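Local coordinates for protein iodotyrosine deiodinase (Thermotoga neapolitana, PDB 6TYK) that catalyses the FMN-dependent reductive removal of halogen from halotyrosines such as 3-iodo-L-tyrosine, working as a homodimer of the nitroreductase family, at residues 66-71 with 139-144; 93-98 with 159-164. All coordinates share one frame; numbering follows the deposited sequence.

Contact 1. Residues 66-71 with 139-144; sequences RSEKTF and TPPDFR. With FMN (flavin mononucleotide), chain C; IYR (3-iodo-tyrosine), chain D.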
ATOM      1  N   ARG A  66     -26.464   6.016   1.596  1.00 17.00           N
ATOM      2  CA  ARG A  66     -26.975   7.145   2.369  1.00 19.89           C
ATOM      3  C   ARG A  66     -25.847   8.136   2.646  1.00 18.55           C
ATOM      4  O   ARG A  66     -25.995   9.352   2.472  1.00 18.35           O
ATOM      5  CB  ARG A  66     -27.585   6.655   3.683  1.00 24.37           C
ATOM      6  CG  ARG A  66     -27.915   7.767   4.664  1.00 29.99           C
ATOM      7  CD  ARG A  66     -28.993   8.690   4.127  1.00 33.92           C
ATOM      8  NE  ARG A  66     -28.449   9.809   3.358  1.00 37.02           N
ATOM      9  CZ  ARG A  66     -29.180  10.804   2.864  1.00 39.10           C
ATOM     10  NH1 ARG A  66     -30.494  10.831   3.056  1.00 40.06           N
ATOM     11  NH2 ARG A  66     -28.596  11.778   2.176  1.00 39.78           N
ATOM     12  N   SER A  67     -24.715   7.594   3.073  1.00 18.35           N
ATOM     13  CA  SER A  67     -23.541   8.394   3.374  1.00 19.37           C
ATOM     14  C   SER A  67     -23.045   9.106   2.116  1.00 17.41           C
ATOM     15  O   SER A  67     -22.705  10.289   2.157  1.00 18.22           O
ATOM     16  CB  SER A  67     -22.443   7.495   3.958  1.00 23.53           C
ATOM     17  OG  SER A  67     -21.276   8.219   4.297  1.00 28.95           O
ATOM     18  N   GLU A  68     -23.010   8.382   1.000  1.00 17.03           N
ATOM     19  CA  GLU A  68     -22.589   8.965  -0.272  1.00 15.77           C
ATOM     20  C   GLU A  68     -23.545  10.058  -0.720  1.00 17.60           C
ATOM     21  O   GLU A  68     -23.118  11.085  -1.236  1.00 17.21           O
ATOM     22  CB  GLU A  68     -22.487   7.896  -1.366  1.00 17.56           C
ATOM     23  CG  GLU A  68     -21.401   6.847  -1.152  1.00 16.02           C
ATOM     24  CD  GLU A  68     -19.995   7.404  -1.244  1.00 17.87           C
ATOM     25  OE1 GLU A  68     -19.828   8.646  -1.324  1.00 19.10           O
ATOM     26  OE2 GLU A  68     -19.057   6.582  -1.240  1.00 16.77           O
ATOM     27  N   LYS A  69     -24.841   9.846  -0.531  1.00 18.14           N
ATOM     28  CA  LYS A  69     -25.810  10.831  -0.989  1.00 18.42           C
ATOM     29  C   LYS A  69     -25.562  12.174  -0.317  1.00 19.10           C
ATOM     30  O   LYS A  69     -25.573  13.217  -0.960  1.00 19.48           O
ATOM     31  CB  LYS A  69     -27.229  10.356  -0.716  1.00 19.49           C
ATOM     32  CG  LYS A  69     -28.269  11.163  -1.448  1.00 19.26           C
ATOM     33  CD  LYS A  69     -29.619  10.491  -1.363  1.00 22.16           C
ATOM     34  CE  LYS A  69     -30.656  11.262  -2.149  1.00 24.19           C
ATOM     35  NZ  LYS A  69     -30.924  12.572  -1.500  1.00 23.58           N
ATOM     36  N   THR A  70     -25.323  12.132   0.986  1.00 19.25           N
ATOM     37  CA  THR A  70     -25.046  13.337   1.752  1.00 20.09           C
ATOM     38  C   THR A  70     -23.724  13.944   1.288  1.00 19.32           C
ATOM     39  O   THR A  70     -23.599  15.159   1.118  1.00 20.00           O
ATOM     40  CB  THR A  70     -24.981  13.013   3.251  1.00 23.31           C
ATOM     41  OG1 THR A  70     -26.249  12.495   3.675  1.00 27.20           O
ATOM     42  CG2 THR A  70     -24.645  14.248   4.059  1.00 24.18           C
ATOM     43  N   PHE A  71     -22.739  13.079   1.071  1.00 18.76           N
ATOM     44  CA  PHE A  71     -21.439  13.507   0.576  1.00 18.58           C
ATOM     45  C   PHE A  71     -21.564  14.242  -0.759  1.00 17.18           C
ATOM     46  O   PHE A  71     -21.015  15.329  -0.932  1.00 18.97           O
ATOM     47  CB  PHE A  71     -20.507  12.299   0.452  1.00 19.88           C
ATOM     48  CG  PHE A  71     -19.259  12.564  -0.345  1.00 21.83           C
ATOM     49  CD1 PHE A  71     -18.166  13.190   0.231  1.00 24.54           C
ATOM     50  CD2 PHE A  71     -19.173  12.167  -1.669  1.00 22.03           C
ATOM     51  CE1 PHE A  71     -17.018  13.430  -0.505  1.00 24.14           C
ATOM     52  CE2 PHE A  71     -18.026  12.395  -2.402  1.00 22.90           C
ATOM     53  CZ  PHE A  71     -16.948  13.027  -1.820  1.00 22.65           C
ATOM     54  N   THR A 139     -14.176   3.444  -0.627  1.00 11.75           N
ATOM     55  CA  THR A 139     -13.995   4.120   0.646  1.00 13.64           C
ATOM     56  C   THR A 139     -15.160   5.074   0.882  1.00 15.26           C
ATOM     57  O   THR A 139     -15.121   6.233   0.459  1.00 18.39           O
ATOM     58  CB  THR A 139     -12.662   4.886   0.686  1.00 14.59           C
ATOM     59  OG1 THR A 139     -12.607   5.794  -0.416  1.00 14.63           O
ATOM     60  CG2 THR A 139     -11.486   3.925   0.580  1.00 15.26           C
ATOM     61  N   PRO A 140     -16.218   4.584   1.546  1.00 15.55           N
ATOM     62  CA  PRO A 140     -17.392   5.423   1.822  1.00 17.20           C
ATOM     63  C   PRO A 140     -17.042   6.524   2.812  1.00 19.17           C
ATOM     64  O   PRO A 140     -16.020   6.436   3.484  1.00 20.28           O
ATOM     65  CB  PRO A 140     -18.383   4.439   2.450  1.00 17.40           C
ATOM     66  CG  PRO A 140     -17.507   3.397   3.098  1.00 16.28           C
ATOM     67  CD  PRO A 140     -16.324   3.249   2.162  1.00 15.96           C
ATOM     68  N   PRO A 141     -17.887   7.554   2.906  1.00 20.44           N
ATOM     69  CA  PRO A 141     -17.590   8.687   3.786  1.00 25.86           C
ATOM     70  C   PRO A 141     -17.510   8.306   5.261  1.00 31.64           C
ATOM     71  O   PRO A 141     -16.693   8.880   5.982  1.00 34.64           O
ATOM     72  CB  PRO A 141     -18.764   9.643   3.541  1.00 27.19           C
ATOM     73  CG  PRO A 141     -19.284   9.272   2.192  1.00 24.81           C
ATOM     74  CD  PRO A 141     -19.107   7.781   2.109  1.00 22.28           C
ATOM     75  N   ASP A 142     -18.340   7.369   5.710  1.00 32.46           N
ATOM     76  CA  ASP A 142     -18.277   6.939   7.103  1.00 36.34           C
ATOM     77  C   ASP A 142     -18.161   5.428   7.253  1.00 35.02           C
ATOM     78  O   ASP A 142     -19.106   4.680   7.002  1.00 37.52           O
ATOM     79  CB  ASP A 142     -19.461   7.458   7.919  1.00 40.63           C
ATOM     80  CG  ASP A 142     -19.274   7.237   9.415  1.00 44.93           C
ATOM     81  OD1 ASP A 142     -18.125   7.356   9.896  1.00 45.85           O
ATOM     82  OD2 ASP A 142     -20.268   6.933  10.108  1.00 47.03           O
ATOM     83  N   PHE A 143     -16.991   4.996   7.693  1.00 28.47           N
ATOM     84  CA  PHE A 143     -16.734   3.584   7.916  1.00 25.72           C
ATOM     85  C   PHE A 143     -17.382   3.064   9.192  1.00 24.92           C
ATOM     86  O   PHE A 143     -17.585   1.860   9.334  1.00 22.51           O
ATOM     87  CB  PHE A 143     -15.234   3.336   8.001  1.00 28.10           C
ATOM     88  CG  PHE A 143     -14.535   3.349   6.675  1.00 27.26           C
ATOM     89  CD1 PHE A 143     -14.456   2.199   5.911  1.00 28.07           C
ATOM     90  CD2 PHE A 143     -13.948   4.507   6.197  1.00 32.31           C
ATOM     91  CE1 PHE A 143     -13.802   2.196   4.688  1.00 27.28           C
ATOM     92  CE2 PHE A 143     -13.295   4.510   4.979  1.00 32.25           C
ATOM     93  CZ  PHE A 143     -13.218   3.346   4.227  1.00 29.14           C
ATOM     94  N   ARG A 144     -17.687   3.960  10.128  1.00 24.57           N
ATOM     95  CA  ARG A 144     -18.138   3.516  11.448  1.00 26.71           C
ATOM     96  C   ARG A 144     -19.447   2.736  11.387  1.00 23.63           C
ATOM     97  O   ARG A 144     -19.620   1.749  12.099  1.00 22.93           O
ATOM     98  CB  ARG A 144     -18.237   4.690  12.429  1.00 33.46           C
ATOM     99  CG  ARG A 144     -16.878   5.264  12.795  1.00 41.61           C
ATOM    100  CD  ARG A 144     -16.980   6.463  13.722  1.00 49.25           C
ATOM    101  NE  ARG A 144     -15.657   7.004  14.027  1.00 55.72           N
ATOM    102  CZ  ARG A 144     -15.432   8.026  14.847  1.00 60.00           C
ATOM    103  NH1 ARG A 144     -16.447   8.629  15.455  1.00 61.40           N
ATOM    104  NH2 ARG A 144     -14.191   8.445  15.060  1.00 61.06           N
TER
HETATM  105  N1  FMN C 301     -13.346   4.518  -6.474  1.00 11.67           N
HETATM  106  C2  FMN C 301     -14.666   4.738  -6.198  1.00 12.49           C
HETATM  107  O2  FMN C 301     -15.492   4.605  -7.084  1.00 13.99           O
HETATM  108  N3  FMN C 301     -15.071   5.094  -4.938  1.00 12.73           N
HETATM  109  C4  FMN C 301     -14.163   5.258  -3.929  1.00 12.53           C
HETATM  110  O4  FMN C 301     -14.560   5.585  -2.804  1.00 13.36           O
HETATM  111  C4A FMN C 301     -12.813   5.027  -4.202  1.00 10.92           C
HETATM  112  N5  FMN C 301     -11.873   5.158  -3.203  1.00 12.83           N
HETATM  113  C5A FMN C 301     -10.539   4.906  -3.474  1.00 12.28           C
HETATM  114  C6  FMN C 301      -9.605   5.024  -2.453  1.00 11.62           C
HETATM  115  C7  FMN C 301      -8.262   4.764  -2.678  1.00 11.06           C
HETATM  116  C7M FMN C 301      -7.293   4.903  -1.532  1.00 12.29           C
HETATM  117  C8  FMN C 301      -7.849   4.387  -3.948  1.00 11.65           C
HETATM  118  C8M FMN C 301      -6.398   4.100  -4.228  1.00 14.36           C
HETATM  119  C9  FMN C 301      -8.785   4.270  -4.972  1.00 11.37           C
HETATM  120  C9A FMN C 301     -10.135   4.526  -4.747  1.00 11.13           C
HETATM  121  N10 FMN C 301     -11.083   4.428  -5.765  1.00 10.37           N
HETATM  122  C10 FMN C 301     -12.413   4.636  -5.475  1.00 10.76           C
HETATM  123  C1' FMN C 301     -10.685   4.030  -7.159  1.00 10.17           C
HETATM  124  C2' FMN C 301     -10.043   5.231  -7.888  1.00 10.95           C
HETATM  125  O2' FMN C 301     -11.022   6.178  -8.304  1.00 11.73           O
HETATM  126  C3' FMN C 301      -9.222   4.714  -9.072  1.00 10.82           C
HETATM  127  O3' FMN C 301      -8.147   3.954  -8.551  1.00 11.14           O
HETATM  128  C4' FMN C 301      -8.683   5.820  -9.980  1.00 11.28           C
HETATM  129  O4' FMN C 301      -9.766   6.488 -10.613  1.00 12.04           O
HETATM  130  C5' FMN C 301      -7.758   5.248 -11.043  1.00 10.63           C
HETATM  131  O5' FMN C 301      -8.444   4.238 -11.750  1.00 11.13           O
HETATM  132  P   FMN C 301      -7.740   3.450 -12.960  1.00 11.89           P
HETATM  133  O1P FMN C 301      -8.850   2.574 -13.532  1.00 12.26           O
HETATM  134  O2P FMN C 301      -6.649   2.577 -12.403  1.00 13.77           O
HETATM  135  O3P FMN C 301      -7.269   4.479 -13.970  1.00 11.51           O
HETATM  136  N   IYR D 302     -16.597   7.450  -2.381  1.00 14.81           N
HETATM  137  CA  IYR D 302     -17.247   8.259  -3.380  1.00 14.93           C
HETATM  138  CB  IYR D 302     -16.382   9.333  -4.062  1.00 14.20           C
HETATM  139  CC  IYR D 302     -15.081   8.870  -4.622  1.00 13.58           C
HETATM  140  CD  IYR D 302     -13.912   9.089  -3.893  1.00 13.17           C
HETATM  141  CE  IYR D 302     -12.658   8.708  -4.372  1.00 13.78           C
HETATM  142  IE  IYR D 302     -11.035   9.035  -3.222  1.00 20.46           I
HETATM  143  CF  IYR D 302     -12.577   8.107  -5.632  1.00 12.10           C
HETATM  144  OF  IYR D 302     -11.394   7.708  -6.183  1.00 12.57           O
HETATM  145  CG  IYR D 302     -13.743   7.867  -6.383  1.00 13.34           C
HETATM  146  CH  IYR D 302     -14.980   8.262  -5.884  1.00 13.24           C
HETATM  147  C   IYR D 302     -17.856   7.418  -4.488  1.00 16.02           C
HETATM  148  O   IYR D 302     -18.601   7.781  -5.398  1.00 17.41           O
HETATM  149  OXT IYR D 302     -17.520   6.106  -4.442  1.00 14.99           O
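The halotyrosine pocket of this nitroreductase-family flavoprotein is walled here by helix 54-74, whose Ser67, Glu68 and Phe71 close round Pro141 of the loop that leads from the flavin into helix 143-149. Ser67 OG, set anti to its own N (chi1 -179°), points at the proline ring and lies 3.0 Å from Pro141 CB. Phe71 adds its CB, 3.7 Å from Pro141 CG, while CE2 of its ring lies 3.9 Å from CB of the iodotyrosine. Between them Glu68, bent at chi2 (-67°), crosses the proline at about a right angle, its CD 3.5 Å from Pro141 CD. Glu68 OE2 accepts from the iodotyrosine N at 2.8 Å and is also hydrogen-bonded to Tyr138 OH. An alanine here would remove the carboxylate and would probably leave the substrate's amino group without its anionic mate and Tyr138 OH without this partner. At the far end of the loop Thr139 N donates to FMN O4 (3.1 Å, 164°), tying the same loop to the flavin. Leu79 and Leu83 of helix 77-85 pack on Phe71, Pro140 rests on Ile161 of strand 156-165, and Tyr112 of the second subunit packs on Thr139 and Phe143.

Contact 2. Residues 93-98 with 159-164; sequences PFLKEA and EVILPV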
ATOM      1  N   PRO A  93     -24.312   0.383  -7.087  1.00 20.25           N
ATOM      2  CA  PRO A  93     -24.826  -0.945  -7.452  1.00 20.88           C
ATOM      3  C   PRO A  93     -23.785  -2.066  -7.344  1.00 20.71           C
ATOM      4  O   PRO A  93     -24.176  -3.221  -7.185  1.00 21.41           O
ATOM      5  CB  PRO A  93     -25.304  -0.762  -8.900  1.00 23.41           C
ATOM      6  CG  PRO A  93     -24.690   0.525  -9.379  1.00 23.53           C
ATOM      7  CD  PRO A  93     -24.472   1.371  -8.167  1.00 21.12           C
ATOM      8  N   PHE A  94     -22.494  -1.752  -7.411  1.00 18.23           N
ATOM      9  CA  PHE A  94     -21.494  -2.813  -7.281  1.00 16.04           C
ATOM     10  C   PHE A  94     -21.508  -3.459  -5.901  1.00 15.48           C
ATOM     11  O   PHE A  94     -21.050  -4.585  -5.740  1.00 15.77           O
ATOM     12  CB  PHE A  94     -20.079  -2.353  -7.651  1.00 16.84           C
ATOM     13  CG  PHE A  94     -19.608  -1.128  -6.921  1.00 15.48           C
ATOM     14  CD1 PHE A  94     -19.175  -1.197  -5.611  1.00 16.29           C
ATOM     15  CD2 PHE A  94     -19.543   0.088  -7.573  1.00 17.03           C
ATOM     16  CE1 PHE A  94     -18.712  -0.064  -4.954  1.00 14.89           C
ATOM     17  CE2 PHE A  94     -19.088   1.222  -6.920  1.00 17.85           C
ATOM     18  CZ  PHE A  94     -18.668   1.146  -5.613  1.00 16.34           C
ATOM     19  N   LEU A  95     -22.047  -2.755  -4.912  1.00 14.79           N
ATOM     20  CA  LEU A  95     -22.121  -3.311  -3.562  1.00 15.18           C
ATOM     21  C   LEU A  95     -23.192  -4.396  -3.474  1.00 16.54           C
ATOM     22  O   LEU A  95     -23.211  -5.186  -2.521  1.00 18.55           O
ATOM     23  CB  LEU A  95     -22.379  -2.202  -2.539  1.00 14.63           C
ATOM     24  CG  LEU A  95     -21.223  -1.214  -2.351  1.00 13.99           C
ATOM     25  CD1 LEU A  95     -21.629  -0.111  -1.387  1.00 15.00           C
ATOM     26  CD2 LEU A  95     -19.946  -1.907  -1.867  1.00 14.09           C
ATOM     27  N   LYS A  96     -24.066  -4.433  -4.477  1.00 18.03           N
ATOM     28  CA  LYS A  96     -25.034  -5.513  -4.632  1.00 18.85           C
ATOM     29  C   LYS A  96     -24.575  -6.547  -5.657  1.00 18.51           C
ATOM     30  O   LYS A  96     -24.708  -7.746  -5.416  1.00 19.66           O
ATOM     31  CB  LYS A  96     -26.404  -4.958  -5.037  1.00 22.92           C
ATOM     32  CG  LYS A  96     -27.426  -6.021  -5.436  1.00 28.16           C
ATOM     33  CD  LYS A  96     -28.772  -5.387  -5.764  1.00 33.13           C
ATOM     34  CE  LYS A  96     -29.758  -6.408  -6.314  1.00 37.92           C
ATOM     35  NZ  LYS A  96     -29.945  -7.559  -5.389  1.00 40.64           N
ATOM     36  N   GLU A  97     -24.041  -6.095  -6.794  1.00 18.08           N
ATOM     37  CA  GLU A  97     -23.695  -7.017  -7.882  1.00 18.25           C
ATOM     38  C   GLU A  97     -22.492  -7.909  -7.589  1.00 15.88           C
ATOM     39  O   GLU A  97     -22.480  -9.087  -7.955  1.00 16.21           O
ATOM     40  CB  GLU A  97     -23.446  -6.260  -9.189  1.00 21.49           C
ATOM     41  CG  GLU A  97     -24.638  -5.446  -9.689  1.00 28.80           C
ATOM     42  CD  GLU A  97     -25.865  -6.294 -10.007  1.00 35.43           C
ATOM     43  OE1 GLU A  97     -26.712  -6.490  -9.103  1.00 37.51           O
ATOM     44  OE2 GLU A  97     -25.991  -6.748 -11.169  1.00 36.98           O
ATOM     45  N   ALA A  98     -21.474  -7.353  -6.941  1.00 15.37           N
ATOM     46  CA  ALA A  98     -20.268  -8.121  -6.662  1.00 14.07           C
ATOM     47  C   ALA A  98     -20.610  -9.322  -5.786  1.00 13.47           C
ATOM     48  O   ALA A  98     -21.301  -9.184  -4.782  1.00 15.33           O
ATOM     49  CB  ALA A  98     -19.228  -7.240  -5.992  1.00 14.94           C
ATOM     50  N   GLU A 159     -10.475  -0.460   6.689  1.00 10.60           N
ATOM     51  CA  GLU A 159      -9.679   0.386   5.808  1.00 10.87           C
ATOM     52  C   GLU A 159     -10.342   0.597   4.453  1.00 10.88           C
ATOM     53  O   GLU A 159     -10.292   1.684   3.884  1.00 11.40           O
ATOM     54  CB  GLU A 159      -8.296  -0.223   5.590  1.00 11.49           C
ATOM     55  CG  GLU A 159      -7.405  -0.193   6.818  1.00 11.42           C
ATOM     56  CD  GLU A 159      -6.966   1.206   7.194  1.00 12.23           C
ATOM     57  OE1 GLU A 159      -7.129   2.134   6.366  1.00 13.01           O
ATOM     58  OE2 GLU A 159      -6.440   1.383   8.311  1.00 14.32           O
ATOM     59  N   VAL A 160     -10.935  -0.455   3.910  1.00 11.45           N
ATOM     60  CA  VAL A 160     -11.455  -0.379   2.559  1.00 10.58           C
ATOM     61  C   VAL A 160     -12.422  -1.526   2.331  1.00 10.62           C
ATOM     62  O   VAL A 160     -12.286  -2.588   2.940  1.00 12.07           O
ATOM     63  CB  VAL A 160     -10.307  -0.422   1.512  1.00 10.56           C
ATOM     64  CG1 VAL A 160      -9.525  -1.742   1.575  1.00 12.37           C
ATOM     65  CG2 VAL A 160     -10.849  -0.199   0.126  1.00 13.04           C
ATOM     66  N   ILE A 161     -13.429  -1.278   1.500  1.00  9.70           N
ATOM     67  CA  ILE A 161     -14.337  -2.316   1.036  1.00 10.82           C
ATOM     68  C   ILE A 161     -13.927  -2.618  -0.385  1.00 10.94           C
ATOM     69  O   ILE A 161     -13.940  -1.729  -1.241  1.00 11.63           O
ATOM     70  CB  ILE A 161     -15.789  -1.811   1.047  1.00 12.08           C
ATOM     71  CG1 ILE A 161     -16.225  -1.485   2.479  1.00 13.16           C
ATOM     72  CG2 ILE A 161     -16.730  -2.829   0.386  1.00 13.43           C
ATOM     73  CD1 ILE A 161     -17.508  -0.681   2.532  1.00 14.73           C
ATOM     74  N   LEU A 162     -13.557  -3.863  -0.646  1.00 11.55           N
ATOM     75  CA  LEU A 162     -13.163  -4.262  -1.990  1.00 11.03           C
ATOM     76  C   LEU A 162     -14.194  -5.208  -2.581  1.00 10.20           C
ATOM     77  O   LEU A 162     -14.160  -6.410  -2.318  1.00 11.09           O
ATOM     78  CB  LEU A 162     -11.808  -4.973  -1.971  1.00 12.66           C
ATOM     79  CG  LEU A 162     -10.590  -4.146  -1.581  1.00 17.07           C
ATOM     80  CD1 LEU A 162      -9.438  -5.080  -1.248  1.00 19.98           C
ATOM     81  CD2 LEU A 162     -10.185  -3.215  -2.706  1.00 16.68           C
ATOM     82  N   PRO A 163     -15.123  -4.677  -3.381  1.00 11.64           N
ATOM     83  CA  PRO A 163     -15.998  -5.579  -4.129  1.00 12.36           C
ATOM     84  C   PRO A 163     -15.136  -6.394  -5.079  1.00 12.63           C
ATOM     85  O   PRO A 163     -14.250  -5.832  -5.730  1.00 13.66           O
ATOM     86  CB  PRO A 163     -16.918  -4.630  -4.905  1.00 13.50           C
ATOM     87  CG  PRO A 163     -16.805  -3.312  -4.179  1.00 15.47           C
ATOM     88  CD  PRO A 163     -15.405  -3.262  -3.666  1.00 14.33           C
ATOM     89  N   VAL A 164     -15.361  -7.702  -5.116  1.00 11.68           N
ATOM     90  CA  VAL A 164     -14.582  -8.586  -5.970  1.00 12.76           C
ATOM     91  C   VAL A 164     -15.505  -9.498  -6.752  1.00 13.06           C
ATOM     92  O   VAL A 164     -16.460 -10.047  -6.211  1.00 14.45           O
ATOM     93  CB  VAL A 164     -13.601  -9.445  -5.153  1.00 14.12           C
ATOM     94  CG1 VAL A 164     -12.857 -10.425  -6.070  1.00 16.90           C
ATOM     95  CG2 VAL A 164     -12.613  -8.551  -4.413  1.00 15.65           C
TER
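Pro163, on strand 156-165, is the residue round which Phe94 and Leu95 of the short helix 94-97 and Ala98 just after it gather; no hydrogen bond crosses the contact, and its side-chain contacts are all apolar. The Phe94 ring lies aslant to the proline ring: its CD1 comes to 3.5 Å from Pro163 CG and CE1 to 3.8 Å, so the CD1-CE1 bond makes the touch. Phe94 CG sits between its own N and carbonyl carbon, a torsion (chi1 54°) that swings the ring toward the strand. Ala98 meets the next atom of the proline ring, its CB 3.7 Å from Pro163 CB and 3.9 Å from Val164 O. Leu95 starts out across the contact rather than at it; with CD1 carrying the chain on (chi2 176°), the other branch, CD2, turns to the strand. There Leu95 CD2 is shared, 4.0 Å from Ile161 CG2 and 4.1 Å from Pro163 CG; the leucine runs at about a right angle to Ile161. Ile161 and Pro163 thus present their side chains to the helix, whereas Leu162 between them points away and packs on Leu125 of helix 113-130. Pro93 O accepts from both Lys96 N and Glu97 N, closing the first turn of this short helix. At its nearest atoms the Phe94 side chain stands about 5 Å from both the FMN and the iodotyrosine, so this packing lies beside the active-site pocket. Tyr138 packs edge-to-face with Phe94, Arg61 and Cys64 of helix 54-74 touch Leu95, and Leu101 of the antiparallel neighbouring strand 100-107 lies against both Leu95 and Pro163.

In the fold
From the N terminus the chain passes first through 66-71 on helix 54-74, then through 93-98, which leads into strand 100-107. It next reaches 139-144 and closes contact 1 over 67 intervening residues, and finally 159-164, which closes contact 2 over 60. The two loops therefore cross, each holding one segment of the other. Helix 143-149 and strand 156-165 follow one another in the chain, and the contacts meet there: Phe143 CZ lies 3.4 Å from Glu159 O, and Phe143 CE1 4.0 Å from Val160 N. Contact 1 joins helix 54-74 to the flavin-side loop at the substrate pocket, while contact 2 fixes helix 94-97 on the antiparallel sheet, their centres about 14 Å apart.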